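Local coordinates for aspartate aminotransferase (Leishmania major, PDB 4H51), which probably transfers the amino group of L-aspartate to 2-oxoglutarate, using pyridoxal 5'-phosphate as its cofactor, at residues B[34-39]-B[48-53]; B[120-125]-B[227-232]; B[139-144]-B[161-166]; B[341-346]-B[402-407]. All coordinates share one frame; numbering follows the deposited sequence. Where two conformers were deposited one is given.

Helix 31-41 meets the loop after strand 47-48 in interaction 1, closing a short loop near the N terminus. Interaction 2 follows and closes a much longer one, setting helix 117-129 on strand 225-230. Interaction 3 is nested inside that loop and pairs strands 140-144 and 162-169 of the same mixed sheet. Interaction 4 comes last and packs helix 320-350 on helix 400-416, its centre about 24 Å from the centre of the chain. Interactions 1 and 4 touch through Leu49 and Leu406, although they are far apart in sequence. Interactions 2 and 3 both lie on the eight-stranded mixed sheet of the large domain. Segments of interactions 1 and 2 also reach the second subunit.

Interaction 1: B[34-39]-B[48-53]; sequences DLAKRA and NLVIGA
The amide of Asn48 rests against a methyl group and makes no hydrogen bond across this contact: its OD1 lies 3.3 Å from Ala39 CB. CG of Asn48 is anti to the backbone N (chi1 176°), which brings the amide up to the helix. Asn48 OD1 also accepts a weak hydrogen bond from Val50 N at 3.5 Å, nearly straight at 168°. Asn48 thus reaches weakly to Val50 N while its amide covers Ala39.

Val50 is the main apolar contact of the loop. Val50 CG2 meets Leu35 CG at 3.7 Å and also touches CD2 of that leucine. Val50 CG1 lies 3.7 Å from Ala36 N, on the helix backbone. Ile51 adds its outer end: CD1 comes to 3.6 Å from Ala36 CB. Ala36 and Ala39 are one helical turn apart, and their small side chains let the loop come close, with Ala36 and Val50 CA atoms 5.4 Å apart.

Phe386 of strand 385-386 also touches Ala39 and Val50. Arg392 NH2 hydrogen-bonds Val50 O, and Tyr83 of the second subunit packs on Ile51. The contact therefore joins helix 31-41 to a loop that also faces the dimer partner. No hydrogen bond crosses between the segments. They are held together here by van der Waals packing, mostly apolar, with the Asn48 amide lying on the Ala39 methyl. The weak bond from Val50 N may help to orient that amide.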
loop_
_atom_site.group_PDB
_atom_site.type_symbol
_atom_site.label_atom_id
_atom_site.label_comp_id
_atom_site.label_asym_id
_atom_site.label_seq_id
_atom_site.Cartn_x
_atom_site.Cartn_y
_atom_site.Cartn_z
ATOM N N ASP B 34 -16.890 -0.881 -10.853
ATOM C CA ASP B 34 -17.766 -1.774 -11.615
ATOM C C ASP B 34 -18.348 -1.095 -12.855
ATOM O O ASP B 34 -18.268 -1.675 -13.944
ATOM C CB ASP B 34 -18.888 -2.361 -10.742
ATOM C CG ASP B 34 -19.062 -3.876 -10.935
ATOM O OD1 ASP B 34 -18.024 -4.557 -11.115
ATOM O OD2 ASP B 34 -20.222 -4.379 -10.896
ATOM N N LEU B 35 -18.907 0.126 -12.722
ATOM C CA LEU B 35 -19.511 0.864 -13.893
ATOM C C LEU B 35 -18.442 1.239 -14.911
ATOM O O LEU B 35 -18.677 1.148 -16.099
ATOM C CB LEU B 35 -20.347 2.091 -13.437
ATOM C CG LEU B 35 -21.123 2.990 -14.436
ATOM C CD1 LEU B 35 -22.341 2.350 -15.049
ATOM C CD2 LEU B 35 -21.527 4.304 -13.742
ATOM N N ALA B 36 -17.233 1.547 -14.433
ATOM C CA ALA B 36 -16.058 1.778 -15.276
ATOM C C ALA B 36 -15.738 0.524 -16.133
ATOM O O ALA B 36 -15.432 0.644 -17.328
ATOM C CB ALA B 36 -14.844 2.177 -14.428
ATOM N N LYS B 37 -15.841 -0.661 -15.521
ATOM C CA LYS B 37 -15.602 -1.936 -16.232
ATOM C C LYS B 37 -16.672 -2.137 -17.313
ATOM O O LYS B 37 -16.344 -2.488 -18.474
ATOM C CB LYS B 37 -15.557 -3.120 -15.243
ATOM N N ARG B 38 -17.938 -1.898 -16.979
ATOM C CA ARG B 38 -18.997 -2.000 -18.015
ATOM C C ARG B 38 -18.747 -1.015 -19.167
ATOM O O ARG B 38 -18.730 -1.388 -20.346
ATOM C CB ARG B 38 -20.369 -1.717 -17.431
ATOM C CG ARG B 38 -21.457 -1.559 -18.493
ATOM C CD ARG B 38 -22.759 -1.169 -17.828
ATOM N NE ARG B 38 -23.820 -0.846 -18.787
ATOM C CZ ARG B 38 -25.028 -0.405 -18.436
ATOM N NH1 ARG B 38 -25.323 -0.212 -17.151
ATOM N NH2 ARG B 38 -25.948 -0.121 -19.349
ATOM N N ALA B 39 -18.552 0.256 -18.805
ATOM C CA ALA B 39 -18.280 1.309 -19.785
ATOM C C ALA B 39 -17.164 0.911 -20.783
ATOM O O ALA B 39 -17.301 1.131 -21.984
ATOM C CB ALA B 39 -17.932 2.610 -19.058
ATOM N N ASN B 48 -17.253 7.145 -22.049
ATOM C CA ASN B 48 -16.950 6.512 -20.818
ATOM C C ASN B 48 -16.535 7.633 -19.856
ATOM O O ASN B 48 -15.369 8.032 -19.835
ATOM C CB ASN B 48 -15.876 5.445 -20.991
ATOM C CG ASN B 48 -15.462 4.818 -19.680
ATOM O OD1 ASN B 48 -15.959 5.194 -18.623
ATOM N ND2 ASN B 48 -14.532 3.874 -19.738
ATOM N N LEU B 49 -17.494 8.128 -19.074
ATOM C CA LEU B 49 -17.223 9.215 -18.145
ATOM C C LEU B 49 -17.336 8.833 -16.659
ATOM O O LEU B 49 -17.714 9.680 -15.829
ATOM C CB LEU B 49 -18.176 10.387 -18.438
ATOM C CG LEU B 49 -18.337 10.741 -19.925
ATOM C CD1 LEU B 49 -19.402 11.818 -20.092
ATOM C CD2 LEU B 49 -16.976 11.158 -20.489
ATOM N N VAL B 50 -16.961 7.600 -16.325
ATOM C CA VAL B 50 -17.130 7.086 -14.933
ATOM C C VAL B 50 -16.027 7.491 -13.998
ATOM O O VAL B 50 -16.249 8.425 -13.198
ATOM C CB VAL B 50 -17.322 5.568 -14.873
ATOM C CG1 VAL B 50 -17.553 5.135 -13.416
ATOM C CG2 VAL B 50 -18.477 5.156 -15.790
ATOM N N ILE B 51 -14.849 6.853 -14.058
ATOM C CA ILE B 51 -13.735 7.220 -13.186
ATOM C C ILE B 51 -13.158 8.568 -13.486
ATOM O O ILE B 51 -12.997 8.928 -14.651
ATOM C CB ILE B 51 -12.548 6.173 -13.218
ATOM C CG1 ILE B 51 -12.964 4.902 -12.517
ATOM C CG2 ILE B 51 -11.293 6.711 -12.530
ATOM C CD1 ILE B 51 -12.011 3.746 -12.749
ATOM N N GLY B 52 -12.837 9.306 -12.430
ATOM C CA GLY B 52 -12.122 10.552 -12.520
ATOM C C GLY B 52 -10.653 10.406 -12.937
ATOM O O GLY B 52 -9.746 10.622 -12.110
ATOM N N ALA B 53 -10.416 10.076 -14.209
ATOM C CA ALA B 53 -9.077 9.973 -14.764
ATOM C C ALA B 53 -9.015 10.864 -16.029
ATOM O O ALA B 53 -9.942 10.868 -16.819
ATOM C CB ALA B 53 -8.747 8.523 -15.096
#

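Interaction 2: B[120-125]-B[227-232]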
loop_
_atom_site.group_PDB
_atom_site.type_symbol
_atom_site.label_atom_id
_atom_site.label_comp_id
_atom_site.label_asym_id
_atom_site.label_seq_id
_atom_site.Cartn_x
_atom_site.Cartn_y
_atom_site.Cartn_z
ATOM N N GLY B 120 -4.506 5.796 0.535
ATOM C CA GLY B 120 -3.633 5.344 1.621
ATOM C C GLY B 120 -3.502 6.392 2.706
ATOM O O GLY B 120 -3.470 6.082 3.913
ATOM N N ALA B 121 -3.380 7.657 2.302
ATOM C CA ALA B 121 -3.263 8.740 3.278
ATOM C C ALA B 121 -4.548 8.963 4.077
ATOM O O ALA B 121 -4.488 9.279 5.276
ATOM C CB ALA B 121 -2.821 10.042 2.547
ATOM N N VAL B 122 -5.704 8.816 3.421
ATOM C CA VAL B 122 -6.990 8.981 4.126
ATOM C C VAL B 122 -7.118 7.838 5.127
ATOM O O VAL B 122 -7.428 8.091 6.269
ATOM C CB VAL B 122 -8.202 9.049 3.195
ATOM C CG1 VAL B 122 -9.541 9.053 3.995
ATOM C CG2 VAL B 122 -8.087 10.298 2.329
ATOM N N SER B 123 -6.848 6.595 4.698
ATOM C CA SER B 123 -6.922 5.466 5.609
ATOM C C SER B 123 -5.963 5.605 6.781
ATOM O O SER B 123 -6.349 5.414 7.963
ATOM C CB SER B 123 -6.631 4.168 4.844
ATOM O OG SER B 123 -6.696 3.059 5.698
ATOM N N LEU B 124 -4.689 5.901 6.465
ATOM C CA LEU B 124 -3.683 6.071 7.508
ATOM C C LEU B 124 -4.040 7.216 8.493
ATOM O O LEU B 124 -3.849 7.080 9.711
ATOM C CB LEU B 124 -2.282 6.312 6.926
ATOM C CG LEU B 124 -1.133 6.457 7.927
ATOM C CD1 LEU B 124 -0.954 5.208 8.768
ATOM C CD2 LEU B 124 0.216 6.673 7.219
ATOM N N GLY B 125 -4.472 8.340 7.956
ATOM C CA GLY B 125 -4.886 9.486 8.761
ATOM C C GLY B 125 -6.069 9.121 9.643
ATOM O O GLY B 125 -6.101 9.468 10.814
ATOM N N PHE B 227 -9.318 17.511 8.693
ATOM C CA PHE B 227 -8.620 16.545 7.829
ATOM C C PHE B 227 -8.937 16.876 6.368
ATOM O O PHE B 227 -10.010 16.592 5.878
ATOM C CB PHE B 227 -9.068 15.122 8.184
ATOM C CG PHE B 227 -8.262 14.007 7.579
ATOM C CD1 PHE B 227 -7.134 14.225 6.852
ATOM C CD2 PHE B 227 -8.659 12.687 7.809
ATOM C CE1 PHE B 227 -6.377 13.187 6.328
ATOM C CE2 PHE B 227 -7.924 11.634 7.312
ATOM C CZ PHE B 227 -6.770 11.874 6.565
ATOM N N PHE B 228 -7.992 17.489 5.674
ATOM C CA PHE B 228 -8.134 17.819 4.262
ATOM C C PHE B 228 -7.820 16.615 3.398
ATOM O O PHE B 228 -6.821 15.921 3.598
ATOM C CB PHE B 228 -7.218 18.987 3.851
ATOM C CG PHE B 228 -7.774 20.352 4.145
ATOM C CD1 PHE B 228 -8.916 20.806 3.482
ATOM C CD2 PHE B 228 -7.124 21.227 5.016
ATOM C CE1 PHE B 228 -9.400 22.086 3.727
ATOM C CE2 PHE B 228 -7.606 22.476 5.270
ATOM C CZ PHE B 228 -8.786 22.900 4.635
ATOM N N ASP B 229 -8.684 16.366 2.427
ATOM C CA ASP B 229 -8.440 15.388 1.391
ATOM C C ASP B 229 -8.077 16.235 0.174
ATOM O O ASP B 229 -8.924 17.006 -0.326
ATOM C CB ASP B 229 -9.699 14.557 1.122
ATOM C CG ASP B 229 -9.469 13.410 0.151
ATOM O OD1 ASP B 229 -8.467 13.486 -0.609
ATOM O OD2 ASP B 229 -10.290 12.448 0.126
ATOM N N SER B 230 -6.817 16.171 -0.246
ATOM C CA SER B 230 -6.296 16.990 -1.334
ATOM C C SER B 230 -5.850 16.138 -2.522
ATOM O O SER B 230 -4.677 15.808 -2.671
ATOM C CB SER B 230 -5.147 17.868 -0.788
ATOM O OG SER B 230 -4.632 18.674 -1.804
ATOM N N ALA B 231 -6.816 15.684 -3.327
ATOM C CA ALA B 231 -6.509 14.750 -4.416
ATOM C C ALA B 231 -6.313 15.451 -5.791
ATOM O O ALA B 231 -5.791 14.846 -6.732
ATOM C CB ALA B 231 -7.630 13.694 -4.515
ATOM N N TYR B 232 -6.717 16.718 -5.914
ATOM C CA TYR B 232 -6.728 17.398 -7.228
ATOM C C TYR B 232 -6.068 18.754 -7.273
ATOM O O TYR B 232 -6.488 19.599 -8.086
ATOM C CB TYR B 232 -8.155 17.581 -7.738
ATOM C CG TYR B 232 -8.951 16.340 -7.856
ATOM C CD1 TYR B 232 -8.931 15.563 -9.017
ATOM C CD2 TYR B 232 -9.739 15.935 -6.802
ATOM C CE1 TYR B 232 -9.673 14.403 -9.109
ATOM C CE2 TYR B 232 -10.453 14.779 -6.870
ATOM C CZ TYR B 232 -10.431 14.021 -8.010
ATOM O OH TYR B 232 -11.205 12.877 -8.010
#
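Helix 120-125 runs nearly antiparallel to strand 227-230, at 168°, and their axes approach to 9.6 Å. Phe227 points its ring at the helix backbone. CG is anti to the backbone N (chi1 -169°), and the outer edge of the ring enters beside Gly125. The rim of the ring packs directly on the Gly125 backbone: Phe227 CZ lies 3.8 Å from Gly125 CA, an oblique approach. Two carbonyls sit at the ring edge, near its plane. Ala121 O is 3.7 Å from Phe227 CZ, and Val122 O is 3.7 Å from Phe227 CE2.

This is a helix laid over the central mixed sheet of the large domain of a fold type I pyridoxal phosphate enzyme. Ala121 and Val122 also touch Ala260 on the neighbouring strand, while Leu277 packs against Phe227.

A branch of Val122 lies across the carboxylate of Asp229. Val122 CG2 is 3.8 Å from Asp229 OD2, so a methyl borders the acid. The same OD2 is hydrogen-bonded to His150 NE2 and comes close to N1 of the cofactor carried by the modified lysine at position 265. Tyr232, beyond the strand, hydrogen-bonds O3 of that cofactor through its OH.

Interaction 3: B[139-144]-B[161-166]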
loop_
_atom_site.group_PDB
_atom_site.type_symbol
_atom_site.label_atom_id
_atom_site.label_comp_id
_atom_site.label_asym_id
_atom_site.label_seq_id
_atom_site.Cartn_x
_atom_site.Cartn_y
_atom_site.Cartn_z
ATOM N N PRO B 139 -17.857 11.953 16.619
ATOM C CA PRO B 139 -18.285 11.982 15.211
ATOM C C PRO B 139 -17.147 12.337 14.277
ATOM O O PRO B 139 -16.274 13.169 14.621
ATOM C CB PRO B 139 -19.394 13.056 15.177
ATOM C CG PRO B 139 -19.357 13.742 16.478
ATOM C CD PRO B 139 -18.369 13.101 17.393
ATOM N N ILE B 140 -17.171 11.727 13.093
ATOM C CA ILE B 140 -16.305 12.099 12.022
ATOM C C ILE B 140 -17.246 12.441 10.892
ATOM O O ILE B 140 -18.142 11.636 10.562
ATOM C CB ILE B 140 -15.238 11.012 11.691
ATOM C CG1 ILE B 140 -14.369 11.381 10.500
ATOM C CG2 ILE B 140 -15.893 9.643 11.418
ATOM C CD1 ILE B 140 -13.029 10.636 10.524
ATOM N N TYR B 141 -17.046 13.637 10.322
ATOM C CA TYR B 141 -17.962 14.202 9.369
ATOM C C TYR B 141 -17.501 14.170 7.924
ATOM O O TYR B 141 -16.409 14.581 7.602
ATOM C CB TYR B 141 -18.272 15.640 9.759
ATOM C CG TYR B 141 -19.254 15.785 10.876
ATOM C CD1 TYR B 141 -18.859 15.775 12.222
ATOM C CD2 TYR B 141 -20.578 16.000 10.595
ATOM C CE1 TYR B 141 -19.798 15.890 13.225
ATOM C CE2 TYR B 141 -21.518 16.158 11.580
ATOM C CZ TYR B 141 -21.135 16.095 12.889
ATOM O OH TYR B 141 -22.125 16.280 13.824
ATOM N N LEU B 142 -18.404 13.734 7.058
ATOM C CA LEU B 142 -18.219 13.735 5.622
ATOM C C LEU B 142 -19.194 14.719 4.970
ATOM O O LEU B 142 -20.264 14.949 5.480
ATOM C CB LEU B 142 -18.509 12.324 5.110
ATOM C CG LEU B 142 -17.667 11.157 5.655
ATOM C CD1 LEU B 142 -18.102 9.826 5.020
ATOM C CD2 LEU B 142 -16.190 11.414 5.368
ATOM N N SER B 143 -18.837 15.269 3.817
ATOM C CA SER B 143 -19.733 16.135 3.080
ATOM C C SER B 143 -20.927 15.343 2.495
ATOM O O SER B 143 -20.823 14.177 2.105
ATOM C CB SER B 143 -18.983 16.901 1.981
ATOM O OG SER B 143 -18.447 16.025 1.000
ATOM N N ASP B 144 -22.057 16.022 2.439
ATOM C CA ASP B 144 -23.244 15.545 1.751
ATOM C C ASP B 144 -23.324 16.113 0.353
ATOM O O ASP B 144 -23.719 17.246 0.167
ATOM C CB ASP B 144 -24.475 16.015 2.518
ATOM C CG ASP B 144 -25.783 15.658 1.807
ATOM O OD1 ASP B 144 -25.794 14.661 1.043
ATOM O OD2 ASP B 144 -26.749 16.427 1.973
ATOM N N ASN B 161 -19.121 6.348 14.530
ATOM C CA ASN B 161 -20.135 7.407 14.470
ATOM C C ASN B 161 -19.815 8.347 13.314
ATOM O O ASN B 161 -19.286 9.441 13.506
ATOM C CB ASN B 161 -20.211 8.132 15.799
ATOM C CG ASN B 161 -21.241 9.245 15.829
ATOM O OD1 ASN B 161 -22.179 9.293 15.015
ATOM N ND2 ASN B 161 -21.106 10.125 16.806
ATOM N N ILE B 162 -20.100 7.871 12.104
ATOM C CA ILE B 162 -19.857 8.623 10.875
ATOM C C ILE B 162 -21.084 9.488 10.572
ATOM O O ILE B 162 -22.214 8.989 10.583
ATOM C CB ILE B 162 -19.551 7.681 9.694
ATOM C CG1 ILE B 162 -18.329 6.807 10.035
ATOM C CG2 ILE B 162 -19.319 8.468 8.377
ATOM C CD1 ILE B 162 -18.179 5.565 9.137
ATOM N N CYS B 163 -20.842 10.767 10.304
ATOM C CA CYS B 163 -21.920 11.770 10.194
ATOM C C CYS B 163 -21.691 12.539 8.924
ATOM O O CYS B 163 -20.620 12.374 8.263
ATOM C CB CYS B 163 -21.913 12.702 11.391
ATOM S SG CYS B 163 -22.173 11.905 13.015
ATOM N N THR B 164 -22.697 13.302 8.511
ATOM C CA THR B 164 -22.529 14.185 7.390
ATOM C C THR B 164 -22.798 15.654 7.721
ATOM O O THR B 164 -23.537 15.945 8.663
ATOM C CB THR B 164 -23.419 13.758 6.221
ATOM O OG1 THR B 164 -24.797 13.884 6.627
ATOM C CG2 THR B 164 -23.098 12.284 5.818
ATOM N N TYR B 165 -22.144 16.553 6.975
ATOM C CA TYR B 165 -22.498 17.974 7.002
ATOM C C TYR B 165 -23.179 18.328 5.697
ATOM O O TYR B 165 -22.773 17.859 4.610
ATOM C CB TYR B 165 -21.309 18.916 7.264
ATOM C CG TYR B 165 -20.120 18.754 6.399
ATOM C CD1 TYR B 165 -19.112 17.878 6.753
ATOM C CD2 TYR B 165 -19.972 19.492 5.247
ATOM C CE1 TYR B 165 -17.965 17.726 5.962
ATOM C CE2 TYR B 165 -18.832 19.339 4.432
ATOM C CZ TYR B 165 -17.826 18.465 4.823
ATOM O OH TYR B 165 -16.697 18.266 4.072
ATOM N N ALA B 166 -24.230 19.142 5.829
ATOM C CA ALA B 166 -24.856 19.751 4.680
ATOM C C ALA B 166 -23.793 20.413 3.811
ATOM O O ALA B 166 -22.889 21.052 4.312
ATOM C CB ALA B 166 -25.884 20.781 5.145
#
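Tyr165 has its CG between the backbone N and the carbonyl carbon (chi1 52°), which swings the ring over Ser143 on the neighbouring strand. Tyr141 CG is anti to the carbonyl carbon (chi1 -78°), and this lays its ring under Cys163 CB.

Each ring makes a CH-pi contact through one face. Ser143 CA stands 3.6 Å from the centroid of the Tyr165 ring. Cys163 CB stands 3.7 Å from the centroid of the Tyr141 ring, and SG lies farther off above that face as a sulfur-aromatic contact. Cys163 SG also reaches Pro139 CB at 3.7 Å. Tyr141 CB meets the edge of the Tyr165 ring. On the sheet face of Ile140 and Leu142, Leu142 CD1 touches Ile162 CG2 at 3.8 Å. Ile140 CG2 meets Ile162 CG1 there at 4.0 Å.

The strands run parallel with a twist, their axes at 43°. Five backbone hydrogen bonds join them. Cys163 N gives one to Ile140 O at 2.8 Å, and Leu142 N gives one to Cys163 O at 2.9 Å. The bond from Asp144 N to Tyr165 O is more bent. Ser143 OG bonds to Pro145 O and His200 NE2, and Tyr165 OH to Ile194 O.

The pair forms the two strands of a right-handed beta-alpha-beta crossover. Helix 148-156 connects them and packs on Ile140, Leu142 and Ile162. Strand 192-196 continues the sheet beside strand 140-144, and helix 177-186 packs against Tyr165.

Interaction 4: B[341-346]-B[402-407]; sequences RRTVYD and TALMLA
Helices 341-346 and 402-407 run in roughly the same direction, with a crossing angle of -39° and axes 8.2 Å apart at their closest. The CA atoms of Val344 and Ala403 are only 5.1 Å apart, so the backbones meet closely at a small residue.

Ala403 CB is the shared point of contact. Thr343 CG2 reaches Ala403 CB at 3.6 Å, and Val344 CG2 reaches Ala403 CB at 3.7 Å. In Thr343, OG1 lies beside the backbone N (chi1 -59°), which leaves CG2 anti to it and turned to the facing helix. Its hydroxyl is satisfied by Thr339 O, one turn back on its own helix. Thr343 CG2 also meets Leu404 CD2 at 3.8 Å. CB of Leu404 points away from helix 341-346, but CD2 curls back to the threonine methyl.

Val344 spreads its two branches. Val344 CG2 also meets Leu406 CD2 at 4.1 Å, while Val344 CG1 lies 4.1 Å from Ala407 CB. Ala407 CB comes nearer still to the helix backbone, 3.5 Å from Val344 O. No hydrogen bond crosses the interface, and its cohesion is apolar. Met395 and Leu398 add to the packing around Val344, and Ile385 backs Leu406.

This is close helix-helix packing through alanines. It joins the long helix 320-350 to the C-terminal helix 400-416, consistent with the small domain of class I aminotransferases, into which the long helix runs.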
loop_
_atom_site.group_PDB
_atom_site.type_symbol
_atom_site.label_atom_id
_atom_site.label_comp_id
_atom_site.label_asym_id
_atom_site.label_seq_id
_atom_site.Cartn_x
_atom_site.Cartn_y
_atom_site.Cartn_z
ATOM N N ARG B 341 -16.251 21.663 -20.738
ATOM C CA ARG B 341 -17.437 22.140 -20.009
ATOM C C ARG B 341 -18.166 23.194 -20.856
ATOM O O ARG B 341 -19.385 23.183 -21.012
ATOM C CB ARG B 341 -17.058 22.754 -18.678
ATOM C CG ARG B 341 -16.406 21.860 -17.674
ATOM C CD ARG B 341 -15.976 22.710 -16.498
ATOM N NE ARG B 341 -15.417 21.896 -15.432
ATOM C CZ ARG B 341 -16.112 21.102 -14.623
ATOM N NH1 ARG B 341 -17.437 21.027 -14.714
ATOM N NH2 ARG B 341 -15.472 20.375 -13.705
ATOM N N ARG B 342 -17.380 24.068 -21.480
ATOM C CA ARG B 342 -17.939 25.125 -22.314
ATOM C C ARG B 342 -18.632 24.512 -23.534
ATOM O O ARG B 342 -19.716 24.943 -23.924
ATOM C CB ARG B 342 -16.847 26.134 -22.707
ATOM C CG ARG B 342 -17.246 27.126 -23.796
ATOM C CD ARG B 342 -18.387 28.044 -23.354
ATOM N NE ARG B 342 -18.123 28.767 -22.095
ATOM C CZ ARG B 342 -18.962 29.677 -21.570
ATOM N NH1 ARG B 342 -20.114 29.977 -22.171
ATOM N NH2 ARG B 342 -18.647 30.297 -20.436
ATOM N N THR B 343 -18.054 23.453 -24.097
ATOM C CA THR B 343 -18.687 22.791 -25.215
ATOM C C THR B 343 -20.044 22.172 -24.864
ATOM O O THR B 343 -21.014 22.251 -25.644
ATOM C CB THR B 343 -17.783 21.685 -25.771
ATOM O OG1 THR B 343 -16.526 22.257 -26.183
ATOM C CG2 THR B 343 -18.421 21.025 -26.924
ATOM N N VAL B 344 -20.105 21.495 -23.718
ATOM C CA VAL B 344 -21.362 20.896 -23.251
ATOM C C VAL B 344 -22.388 21.995 -23.008
ATOM O O VAL B 344 -23.542 21.902 -23.482
ATOM C CB VAL B 344 -21.147 20.091 -21.923
ATOM C CG1 VAL B 344 -22.468 19.562 -21.399
ATOM C CG2 VAL B 344 -20.128 18.976 -22.162
ATOM N N TYR B 345 -21.958 23.023 -22.287
ATOM C CA TYR B 345 -22.822 24.117 -21.881
ATOM C C TYR B 345 -23.374 24.875 -23.083
ATOM O O TYR B 345 -24.565 25.120 -23.125
ATOM C CB TYR B 345 -22.099 25.047 -20.926
ATOM C CG TYR B 345 -22.853 26.302 -20.566
ATOM C CD1 TYR B 345 -23.955 26.266 -19.717
ATOM C CD2 TYR B 345 -22.446 27.543 -21.066
ATOM C CE1 TYR B 345 -24.641 27.428 -19.387
ATOM C CE2 TYR B 345 -23.135 28.705 -20.762
ATOM C CZ TYR B 345 -24.217 28.644 -19.905
ATOM O OH TYR B 345 -24.901 29.800 -19.596
ATOM N N ASP B 346 -22.532 25.181 -24.071
ATOM C CA ASP B 346 -23.003 25.941 -25.251
ATOM C C ASP B 346 -24.022 25.147 -26.028
ATOM O O ASP B 346 -24.935 25.708 -26.640
ATOM C CB ASP B 346 -21.835 26.381 -26.161
ATOM C CG ASP B 346 -21.027 27.504 -25.567
ATOM O OD1 ASP B 346 -21.553 28.265 -24.729
ATOM O OD2 ASP B 346 -19.833 27.635 -25.905
ATOM N N THR B 402 -17.674 13.872 -27.901
ATOM C CA THR B 402 -18.518 13.265 -26.860
ATOM C C THR B 402 -19.154 14.318 -25.936
ATOM O O THR B 402 -20.182 14.046 -25.352
ATOM C CB THR B 402 -17.794 12.131 -26.072
ATOM O OG1 THR B 402 -16.580 12.631 -25.484
ATOM C CG2 THR B 402 -17.444 10.952 -27.038
ATOM N N ALA B 403 -18.588 15.530 -25.869
ATOM C CA ALA B 403 -19.254 16.653 -25.190
ATOM C C ALA B 403 -20.613 16.980 -25.841
ATOM O O ALA B 403 -21.641 17.188 -25.153
ATOM C CB ALA B 403 -18.365 17.893 -25.209
ATOM N N LEU B 404 -20.603 17.076 -27.161
ATOM C CA LEU B 404 -21.840 17.297 -27.911
ATOM C C LEU B 404 -22.787 16.120 -27.665
ATOM O O LEU B 404 -23.952 16.332 -27.434
ATOM C CB LEU B 404 -21.543 17.472 -29.400
ATOM C CG LEU B 404 -20.692 18.707 -29.811
ATOM C CD1 LEU B 404 -20.485 18.743 -31.311
ATOM C CD2 LEU B 404 -21.252 20.043 -29.316
ATOM N N MET B 405 -22.282 14.887 -27.668
ATOM C CA MET B 405 -23.132 13.722 -27.427
ATOM C C MET B 405 -23.716 13.715 -26.022
ATOM O O MET B 405 -24.860 13.308 -25.842
ATOM C CB MET B 405 -22.380 12.421 -27.617
ATOM C CG MET B 405 -22.096 12.087 -29.069
ATOM S SD MET B 405 -20.742 10.922 -29.249
ATOM C CE MET B 405 -21.382 9.548 -28.261
ATOM N N LEU B 406 -22.933 14.164 -25.048
ATOM C CA LEU B 406 -23.405 14.286 -23.679
ATOM C C LEU B 406 -24.472 15.348 -23.588
ATOM O O LEU B 406 -25.533 15.096 -23.004
ATOM C CB LEU B 406 -22.260 14.599 -22.710
ATOM C CG LEU B 406 -22.655 15.022 -21.298
ATOM C CD1 LEU B 406 -23.406 13.881 -20.603
ATOM C CD2 LEU B 406 -21.419 15.444 -20.469
ATOM N N ALA B 407 -24.242 16.528 -24.163
ATOM C CA ALA B 407 -25.267 17.587 -24.097
ATOM C C ALA B 407 -26.576 17.166 -24.779
ATOM O O ALA B 407 -27.680 17.459 -24.286
ATOM C CB ALA B 407 -24.753 18.907 -24.693
#